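PDB 5L2P: arylesterase from Sulfolobus solfataricus, which hydrolyses aryl esters and aryl dialkyl phosphates such as paraoxon, with broad specificity that extends to p-nitrophenyl fatty acid esters and tributyrin. Local coordinates for residues L101-E106 against I297-K302; A117-P123 against K215-R219; V126-F130 against A164-A169. All coordinates share one frame; numbering follows the deposited sequence.

Contact 1. Residues L101-E106 against I297-K302; sequences LSNSCE and IGALLK
The sulfur of C105 overlaps the bare backbone of G298, with SG 3.7 Å from its CA, and the same SG also meets CD1 of L301. G298 has no side chain to hold the two helices apart, and the CA atoms of C105 and G298 come within 4.4 Å. The methylene of S104, the residue just before C105, reaches the same glycine, CB to CA. The short axes approach to 7.8 Å at a crossing angle of -45°. L101 keeps CG anti to the backbone N (chi1 -176°), which carries CD1 across to CG2 of I297 at 4.1 Å and, slightly farther, to CD1 of L301. F153 of the central sheet touches both L101 and I297, and V180 touches I297 and L301, so this end of the contact packs down onto the strands. On its other side helix 287-305 packs A299 against A299 of the second subunit. Toward the outer end the chemistry changes. K302, fully extended, runs past the carbonyls of S104 and C105, where helix 95-105 ends, and NZ forms a salt bridge with E106 OE2 at 3.0 Å, arriving from above the carboxylate plane, 47° out of it. OE1 of E106 is hydrogen-bonded to T73 OG1, so both carboxylate oxygens are engaged. Cutting K302 back to an alanine would probably leave E106 OE2 without its ionic mate and open a gap beside the S104 and C105 carbonyls. The contact thus pairs close apolar packing on the sheet side with a partly exposed charge pair, whose lysine probably also benefits from the negative end of the helix dipole.

Contact 2. Residues A117-P123 against K215-R219; sequences APEYKFP and KMYIR
F122 N and Y217 O join the loop to the end of helix 212-217 through a backbone hydrogen bond of 2.7 Å, nearly straight at 161°, within a loop that has cis peptides before both P118 and P123. The next grip is K121: its chain runs extended and then bends at the end (chi4 -85°), bringing NZ to M216 O at 3.0 Å and to I218 O at 3.1 Å. Both carbonyls are met from above their planes, and one ammonium thus ties two acceptors at the point where the helix stops. F122 CB sits over the centre of the Y217 ring in a CH-pi contact, 3.8 Å from its centroid. The F122 ring turns its edge toward that face as an offset edge-to-face pair, planes at 78°. A117 CB lies at the edge of the tyrosine ring, and W86 stacks on Y217. R219 lays one guanidinium face over P123 CD, while its NH2 is held by D223 in a salt bridge. M216 CE packs alongside the P118 ring, 3.8 Å from CD; F27 of helix 27-39 touches both residues. The loop after strand 108-112, with its APE and FP elements, follows a pattern common in the GDXG (hormone-sensitive lipase-like) esterases, and here it anchors the segment inserted between strands 178-182 and 242-248, which in relatives forms part of the cap over the active site.

Contact 3. Residues V126-F130 against A164-A169; sequences VYDCF and ATSLLA
This is a buried helix-on-helix packing in the α/β hydrolase core, joining helix 124-138 to helix 157-171, which follows the probable nucleophile elbow at S156, the inferred active-site serine. The short axes pass 9.7 Å apart and cross at -64°, and no hydrogen bond links the segments. L168 is the central side chain. The CD1 methyl of L168 pushes in among three residues of the facing helix: V126 CG1 at 3.7 Å, Y127 CE1 also at 3.7 Å, and F130 CB at 3.9 Å. CD2, the second branch, lies along the CE1 and OH side of Y127, whose side chain crosses the leucine at about a right angle. F130 holds its CG opposite the backbone N (chi1 175°), and this swings the ring across to helix 157-171, where the CB of L168 rests over one face, displaced toward the rim. L168 CB lies 4.1 Å from the F130 ring centroid, a CH-pi contact 20° off the normal. Farther along the same ring, CE1 reaches the backbone of A169. One turn before L168, A164 offers just a methyl, whose CB meets V126 CG1 at 3.8 Å. T165 and C129 approach more loosely; both also touch F81 of strand 77-81, which places this end of the contact against the sheet. The T165 hydroxyl hydrogen-bonds L161 O within its own helix and so brings no unmet polar group to the interface. With methyls, a methylene and aromatic carbon doing the touching, the helices are joined by shape and by exclusion of water, without directional bonds or charge.

Contact 3 is the most buried of the three, while contacts 1 and 2 are partly buried and end in charged groups. Contacts 1 and 3 both pack helices beside the central sheet, in the hydrolase fold on opposite faces of it; contact 1 adds an ion pair at its outer end, and contact 3 stays apolar. Contact 2 instead joins a loop to a helix end, and backbone carbonyls are its main acceptors. The loop 117-123 leads directly into helix 124-138 of contact 3, and the two contacts touch where Y217 OH lies 3.5 Å from V126 CG2. Contact 1 stands apart, its nearest atoms about 12 Å from contact 3 and 20 Å from contact 2.

Contact 1. Residues L101-E106 against I297-K302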
loop_
_atom_site.group_PDB
_atom_site.type_symbol
_atom_site.label_atom_id
_atom_site.label_comp_id
_atom_site.label_asym_id
_atom_site.label_seq_id
_atom_site.Cartn_x
_atom_site.Cartn_y
_atom_site.Cartn_z
ATOM N N LEU A 101 -24.714 21.175 -1.857
ATOM C CA LEU A 101 -24.946 20.401 -0.647
ATOM C C LEU A 101 -26.353 20.605 -0.120
ATOM O O LEU A 101 -27.052 19.632 0.257
ATOM C CB LEU A 101 -23.907 20.743 0.429
ATOM C CG LEU A 101 -23.984 19.927 1.742
ATOM C CD1 LEU A 101 -23.714 18.440 1.555
ATOM C CD2 LEU A 101 -23.001 20.545 2.703
ATOM N N SER A 102 -26.756 21.862 -0.106
ATOM C CA SER A 102 -28.103 22.262 0.304
ATOM C C SER A 102 -29.188 21.589 -0.544
ATOM O O SER A 102 -30.169 21.093 -0.023
ATOM C CB SER A 102 -28.233 23.799 0.208
ATOM O OG SER A 102 -29.502 24.255 0.669
ATOM N N ASN A 103 -29.007 21.596 -1.857
ATOM C CA ASN A 103 -29.993 21.024 -2.769
ATOM C C ASN A 103 -30.070 19.518 -2.651
ATOM O O ASN A 103 -31.137 18.952 -2.749
ATOM C CB ASN A 103 -29.676 21.423 -4.209
ATOM C CG ASN A 103 -29.953 22.903 -4.487
ATOM O OD1 ASN A 103 -30.741 23.534 -3.800
ATOM N ND2 ASN A 103 -29.307 23.451 -5.510
ATOM N N SER A 104 -28.919 18.874 -2.435
ATOM C CA SER A 104 -28.841 17.419 -2.305
ATOM C C SER A 104 -29.438 16.971 -0.979
ATOM O O SER A 104 -30.182 16.003 -0.924
ATOM C CB SER A 104 -27.402 16.961 -2.339
ATOM O OG SER A 104 -26.813 17.244 -3.579
ATOM N N CYS A 105 -29.079 17.676 0.095
ATOM C CA CYS A 105 -29.657 17.434 1.419
ATOM C C CYS A 105 -31.132 17.801 1.492
ATOM O O CYS A 105 -31.867 17.239 2.305
ATOM C CB CYS A 105 -28.933 18.270 2.476
ATOM S SG CYS A 105 -27.261 17.703 2.797
ATOM N N GLU A 106 -31.536 18.780 0.677
ATOM C CA GLU A 106 -32.870 19.365 0.704
ATOM C C GLU A 106 -33.138 19.969 2.069
ATOM O O GLU A 106 -34.221 19.790 2.673
ATOM C CB GLU A 106 -33.927 18.332 0.306
ATOM C CG GLU A 106 -33.768 17.884 -1.138
ATOM C CD GLU A 106 -34.665 16.712 -1.504
ATOM O OE1 GLU A 106 -35.788 16.610 -0.939
ATOM O OE2 GLU A 106 -34.220 15.889 -2.350
ATOM N N ILE A 297 -22.774 12.662 -0.442
ATOM C CA ILE A 297 -22.833 13.046 0.950
ATOM C C ILE A 297 -24.215 13.559 1.286
ATOM O O ILE A 297 -24.739 13.230 2.339
ATOM C CB ILE A 297 -21.761 14.086 1.272
ATOM C CG1 ILE A 297 -20.371 13.427 1.315
ATOM C CG2 ILE A 297 -22.050 14.805 2.583
ATOM C CD1 ILE A 297 -19.202 14.425 1.301
ATOM N N GLY A 298 -24.788 14.401 0.415
ATOM C CA GLY A 298 -26.132 14.948 0.618
ATOM C C GLY A 298 -27.206 13.874 0.726
ATOM O O GLY A 298 -28.092 13.955 1.573
ATOM N N ALA A 299 -27.120 12.872 -0.135
ATOM C CA ALA A 299 -28.044 11.746 -0.097
ATOM C C ALA A 299 -27.999 10.994 1.257
ATOM O O ALA A 299 -29.031 10.585 1.776
ATOM C CB ALA A 299 -27.746 10.774 -1.229
ATOM N N LEU A 300 -26.805 10.824 1.806
ATOM C CA LEU A 300 -26.631 10.178 3.098
ATOM C C LEU A 300 -27.109 11.020 4.247
ATOM O O LEU A 300 -27.754 10.510 5.150
ATOM C CB LEU A 300 -25.163 9.804 3.323
ATOM C CG LEU A 300 -24.634 8.716 2.376
ATOM C CD1 LEU A 300 -23.135 8.546 2.601
ATOM C CD2 LEU A 300 -25.379 7.405 2.582
ATOM N N LEU A 301 -26.802 12.313 4.224
ATOM C CA LEU A 301 -27.339 13.250 5.238
ATOM C C LEU A 301 -28.850 13.351 5.207
ATOM O O LEU A 301 -29.517 13.335 6.251
ATOM C CB LEU A 301 -26.750 14.630 5.069
ATOM C CG LEU A 301 -25.263 14.747 5.434
ATOM C CD1 LEU A 301 -24.773 16.126 5.056
ATOM C CD2 LEU A 301 -25.013 14.498 6.930
ATOM N N LYS A 302 -29.385 13.456 4.003
ATOM C CA LYS A 302 -30.848 13.479 3.806
ATOM C C LYS A 302 -31.478 12.234 4.430
ATOM O O LYS A 302 -32.499 12.293 5.070
ATOM C CB LYS A 302 -31.142 13.529 2.320
ATOM C CG LYS A 302 -32.605 13.465 1.957
ATOM C CD LYS A 302 -32.724 13.396 0.452
ATOM C CE LYS A 302 -34.128 13.091 0.004
ATOM N NZ LYS A 302 -34.187 13.048 -1.481
#

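Contact 2. Residues A117-P123 against K215-R219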
loop_
_atom_site.group_PDB
_atom_site.type_symbol
_atom_site.label_atom_id
_atom_site.label_comp_id
_atom_site.label_asym_id
_atom_site.label_seq_id
_atom_site.Cartn_x
_atom_site.Cartn_y
_atom_site.Cartn_z
ATOM N N ALA A 117 -5.661 32.495 10.420
ATOM C CA ALA A 117 -4.263 32.812 10.717
ATOM C C ALA A 117 -3.617 33.467 9.492
ATOM O O ALA A 117 -4.163 33.372 8.391
ATOM C CB ALA A 117 -3.517 31.554 11.078
ATOM N N PRO A 118 -2.473 34.157 9.663
ATOM C CA PRO A 118 -1.732 34.430 10.892
ATOM C C PRO A 118 -2.324 35.509 11.828
ATOM O O PRO A 118 -1.802 35.706 12.919
ATOM C CB PRO A 118 -0.380 34.914 10.355
ATOM C CG PRO A 118 -0.719 35.648 9.120
ATOM C CD PRO A 118 -1.866 34.867 8.513
ATOM N N GLU A 119 -3.394 36.177 11.426
ATOM C CA GLU A 119 -3.976 37.236 12.250
ATOM C C GLU A 119 -4.505 36.629 13.549
ATOM O O GLU A 119 -4.239 37.131 14.618
ATOM C CB GLU A 119 -5.113 37.956 11.504
ATOM C CG GLU A 119 -4.652 38.718 10.261
ATOM C CD GLU A 119 -4.708 37.901 8.966
ATOM O OE1 GLU A 119 -4.649 36.639 9.020
ATOM O OE2 GLU A 119 -4.764 38.516 7.879
ATOM N N TYR A 120 -5.267 35.554 13.443
ATOM C CA TYR A 120 -5.847 34.888 14.600
ATOM C C TYR A 120 -5.395 33.437 14.626
ATOM O O TYR A 120 -5.725 32.640 13.734
ATOM C CB TYR A 120 -7.357 34.954 14.541
ATOM C CG TYR A 120 -7.878 36.360 14.585
ATOM C CD1 TYR A 120 -8.082 37.087 13.392
ATOM C CD2 TYR A 120 -8.160 36.983 15.801
ATOM C CE1 TYR A 120 -8.570 38.373 13.416
ATOM C CE2 TYR A 120 -8.640 38.284 15.833
ATOM C CZ TYR A 120 -8.855 38.972 14.642
ATOM O OH TYR A 120 -9.348 40.265 14.671
ATOM N N LYS A 121 -4.612 33.110 15.640
ATOM C CA LYS A 121 -3.990 31.820 15.729
ATOM C C LYS A 121 -4.936 30.831 16.391
ATOM O O LYS A 121 -5.960 31.223 16.966
ATOM C CB LYS A 121 -2.687 31.902 16.527
ATOM C CG LYS A 121 -1.538 32.507 15.728
ATOM C CD LYS A 121 -0.208 32.255 16.415
ATOM C CE LYS A 121 0.910 32.869 15.620
ATOM N NZ LYS A 121 1.370 31.947 14.553
ATOM N N PHE A 122 -4.584 29.543 16.288
ATOM C CA PHE A 122 -5.217 28.508 17.065
ATOM C C PHE A 122 -5.310 28.942 18.539
ATOM O O PHE A 122 -4.349 29.478 19.080
ATOM C CB PHE A 122 -4.401 27.215 16.940
ATOM C CG PHE A 122 -4.847 26.119 17.854
ATOM C CD1 PHE A 122 -5.853 25.250 17.491
ATOM C CD2 PHE A 122 -4.234 25.950 19.093
ATOM C CE1 PHE A 122 -6.244 24.219 18.349
ATOM C CE2 PHE A 122 -4.626 24.924 19.958
ATOM C CZ PHE A 122 -5.637 24.060 19.589
ATOM N N PRO A 123 -6.450 28.693 19.197
ATOM C CA PRO A 123 -7.639 27.955 18.746
ATOM C C PRO A 123 -8.831 28.822 18.249
ATOM O O PRO A 123 -9.961 28.362 18.303
ATOM C CB PRO A 123 -8.033 27.187 20.021
ATOM C CG PRO A 123 -7.727 28.169 21.091
ATOM C CD PRO A 123 -6.536 29.002 20.631
ATOM N N LYS A 215 2.654 26.204 10.959
ATOM C CA LYS A 215 3.449 27.220 11.668
ATOM C C LYS A 215 2.709 28.550 11.828
ATOM O O LYS A 215 2.869 29.238 12.833
ATOM C CB LYS A 215 4.754 27.509 10.933
ATOM C CG LYS A 215 5.825 26.453 11.090
ATOM C CD LYS A 215 7.054 26.849 10.285
ATOM C CE LYS A 215 8.149 25.782 10.352
ATOM N NZ LYS A 215 8.969 25.900 11.596
ATOM N N MET A 216 1.915 28.910 10.825
ATOM C CA MET A 216 1.139 30.154 10.846
ATOM C C MET A 216 -0.066 30.060 11.772
ATOM O O MET A 216 -0.441 31.033 12.397
ATOM C CB MET A 216 0.667 30.486 9.440
ATOM C CG MET A 216 1.817 30.702 8.488
ATOM S SD MET A 216 2.116 32.454 8.261
ATOM C CE MET A 216 0.901 32.798 6.982
ATOM N N TYR A 217 -0.647 28.868 11.868
ATOM C CA TYR A 217 -1.864 28.626 12.644
ATOM C C TYR A 217 -1.575 28.400 14.116
ATOM O O TYR A 217 -2.248 28.997 14.960
ATOM C CB TYR A 217 -2.614 27.447 12.038
ATOM C CG TYR A 217 -3.916 27.085 12.696
ATOM C CD1 TYR A 217 -4.883 28.051 12.924
ATOM C CD2 TYR A 217 -4.194 25.742 13.062
ATOM C CE1 TYR A 217 -6.084 27.710 13.519
ATOM C CE2 TYR A 217 -5.378 25.406 13.653
ATOM C CZ TYR A 217 -6.321 26.385 13.883
ATOM O OH TYR A 217 -7.527 26.055 14.472
ATOM N N ILE A 218 -0.568 27.578 14.431
ATOM C CA ILE A 218 -0.254 27.263 15.840
ATOM C C ILE A 218 0.588 28.340 16.517
ATOM O O ILE A 218 1.288 29.103 15.850
ATOM C CB ILE A 218 0.418 25.875 16.034
ATOM C CG1 ILE A 218 1.809 25.837 15.396
ATOM C CG2 ILE A 218 -0.509 24.778 15.518
ATOM C CD1 ILE A 218 2.551 24.566 15.738
ATOM N N ARG A 219 0.493 28.403 17.844
ATOM C CA ARG A 219 1.219 29.400 18.638
ATOM C C ARG A 219 2.652 28.955 18.881
ATOM O O ARG A 219 3.584 29.727 18.768
ATOM C CB ARG A 219 0.515 29.629 19.971
ATOM C CG ARG A 219 -0.887 30.206 19.810
ATOM C CD ARG A 219 -1.694 30.124 21.083
ATOM N NE ARG A 219 -2.062 28.741 21.376
ATOM C CZ ARG A 219 -2.859 28.380 22.362
ATOM N NH1 ARG A 219 -3.372 29.293 23.153
ATOM N NH2 ARG A 219 -3.150 27.109 22.543
#

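Contact 3. Residues V126-F130 against A164-A169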
loop_
_atom_site.group_PDB
_atom_site.type_symbol
_atom_site.label_atom_id
_atom_site.label_comp_id
_atom_site.label_asym_id
_atom_site.label_seq_id
_atom_site.Cartn_x
_atom_site.Cartn_y
_atom_site.Cartn_z
ATOM N N VAL A 126 -11.364 27.325 15.776
ATOM C CA VAL A 126 -12.140 26.218 16.337
ATOM C C VAL A 126 -13.304 26.747 17.153
ATOM O O VAL A 126 -14.440 26.253 17.055
ATOM C CB VAL A 126 -11.284 25.291 17.221
ATOM C CG1 VAL A 126 -12.147 24.164 17.791
ATOM C CG2 VAL A 126 -10.109 24.742 16.411
ATOM N N TYR A 127 -13.021 27.750 17.971
ATOM C CA TYR A 127 -14.077 28.368 18.783
ATOM C C TYR A 127 -15.066 29.215 17.983
ATOM O O TYR A 127 -16.246 29.262 18.355
ATOM C CB TYR A 127 -13.478 29.159 19.935
ATOM C CG TYR A 127 -12.945 28.247 21.013
ATOM C CD1 TYR A 127 -13.815 27.435 21.747
ATOM C CD2 TYR A 127 -11.581 28.171 21.287
ATOM C CE1 TYR A 127 -13.338 26.571 22.715
ATOM C CE2 TYR A 127 -11.094 27.315 22.282
ATOM C CZ TYR A 127 -11.982 26.516 22.978
ATOM O OH TYR A 127 -11.555 25.666 23.951
ATOM N N ASP A 128 -14.608 29.848 16.901
ATOM C CA ASP A 128 -15.529 30.574 16.025
ATOM C C ASP A 128 -16.545 29.627 15.414
ATOM O O ASP A 128 -17.736 29.956 15.334
ATOM C CB ASP A 128 -14.797 31.314 14.874
ATOM C CG ASP A 128 -14.171 32.630 15.313
ATOM O OD1 ASP A 128 -14.278 33.013 16.493
ATOM O OD2 ASP A 128 -13.516 33.264 14.474
ATOM N N CYS A 129 -16.067 28.456 14.966
ATOM C CA CYS A 129 -16.946 27.487 14.339
ATOM C C CYS A 129 -17.886 26.892 15.371
ATOM O O CYS A 129 -19.060 26.669 15.075
ATOM C CB CYS A 129 -16.146 26.403 13.650
ATOM S SG CYS A 129 -15.260 26.908 12.139
ATOM N N PHE A 130 -17.397 26.668 16.588
ATOM C CA PHE A 130 -18.221 26.036 17.620
ATOM C C PHE A 130 -19.300 26.992 18.079
ATOM O O PHE A 130 -20.453 26.584 18.225
ATOM C CB PHE A 130 -17.370 25.546 18.796
ATOM C CG PHE A 130 -18.167 25.003 19.949
ATOM C CD1 PHE A 130 -18.803 23.777 19.845
ATOM C CD2 PHE A 130 -18.253 25.709 21.161
ATOM C CE1 PHE A 130 -19.507 23.246 20.925
ATOM C CE2 PHE A 130 -18.969 25.189 22.238
ATOM C CZ PHE A 130 -19.604 23.960 22.124
ATOM N N ALA A 164 -12.477 18.767 15.307
ATOM C CA ALA A 164 -12.202 19.532 16.543
ATOM C C ALA A 164 -13.498 19.948 17.249
ATOM O O ALA A 164 -13.607 19.866 18.452
ATOM C CB ALA A 164 -11.347 20.752 16.228
ATOM N N THR A 165 -14.456 20.419 16.469
ATOM C CA THR A 165 -15.780 20.788 16.925
ATOM C C THR A 165 -16.525 19.675 17.599
ATOM O O THR A 165 -17.310 19.916 18.502
ATOM C CB THR A 165 -16.609 21.149 15.679
ATOM O OG1 THR A 165 -16.161 22.416 15.170
ATOM C CG2 THR A 165 -18.086 21.191 15.922
ATOM N N SER A 166 -16.373 18.474 17.068
ATOM C CA SER A 166 -17.055 17.297 17.615
ATOM C C SER A 166 -16.559 16.987 19.026
ATOM O O SER A 166 -17.327 16.543 19.866
ATOM C CB SER A 166 -16.805 16.081 16.734
ATOM O OG SER A 166 -17.472 16.207 15.496
ATOM N N LEU A 167 -15.276 17.231 19.274
ATOM C CA LEU A 167 -14.712 17.056 20.605
ATOM C C LEU A 167 -15.219 18.080 21.600
ATOM O O LEU A 167 -15.495 17.734 22.765
ATOM C CB LEU A 167 -13.189 17.144 20.551
ATOM C CG LEU A 167 -12.457 16.078 19.723
ATOM C CD1 LEU A 167 -10.954 16.369 19.673
ATOM C CD2 LEU A 167 -12.735 14.733 20.360
ATOM N N LEU A 168 -15.331 19.343 21.161
ATOM C CA LEU A 168 -15.935 20.392 21.971
ATOM C C LEU A 168 -17.408 20.110 22.200
ATOM O O LEU A 168 -17.941 20.401 23.277
ATOM C CB LEU A 168 -15.804 21.747 21.298
ATOM C CG LEU A 168 -14.434 22.398 21.329
ATOM C CD1 LEU A 168 -14.477 23.732 20.622
ATOM C CD2 LEU A 168 -13.984 22.621 22.751
ATOM N N ALA A 169 -18.071 19.569 21.186
ATOM C CA ALA A 169 -19.502 19.293 21.284
ATOM C C ALA A 169 -19.743 18.250 22.358
ATOM O O ALA A 169 -20.680 18.353 23.139
ATOM C CB ALA A 169 -20.057 18.800 19.954
#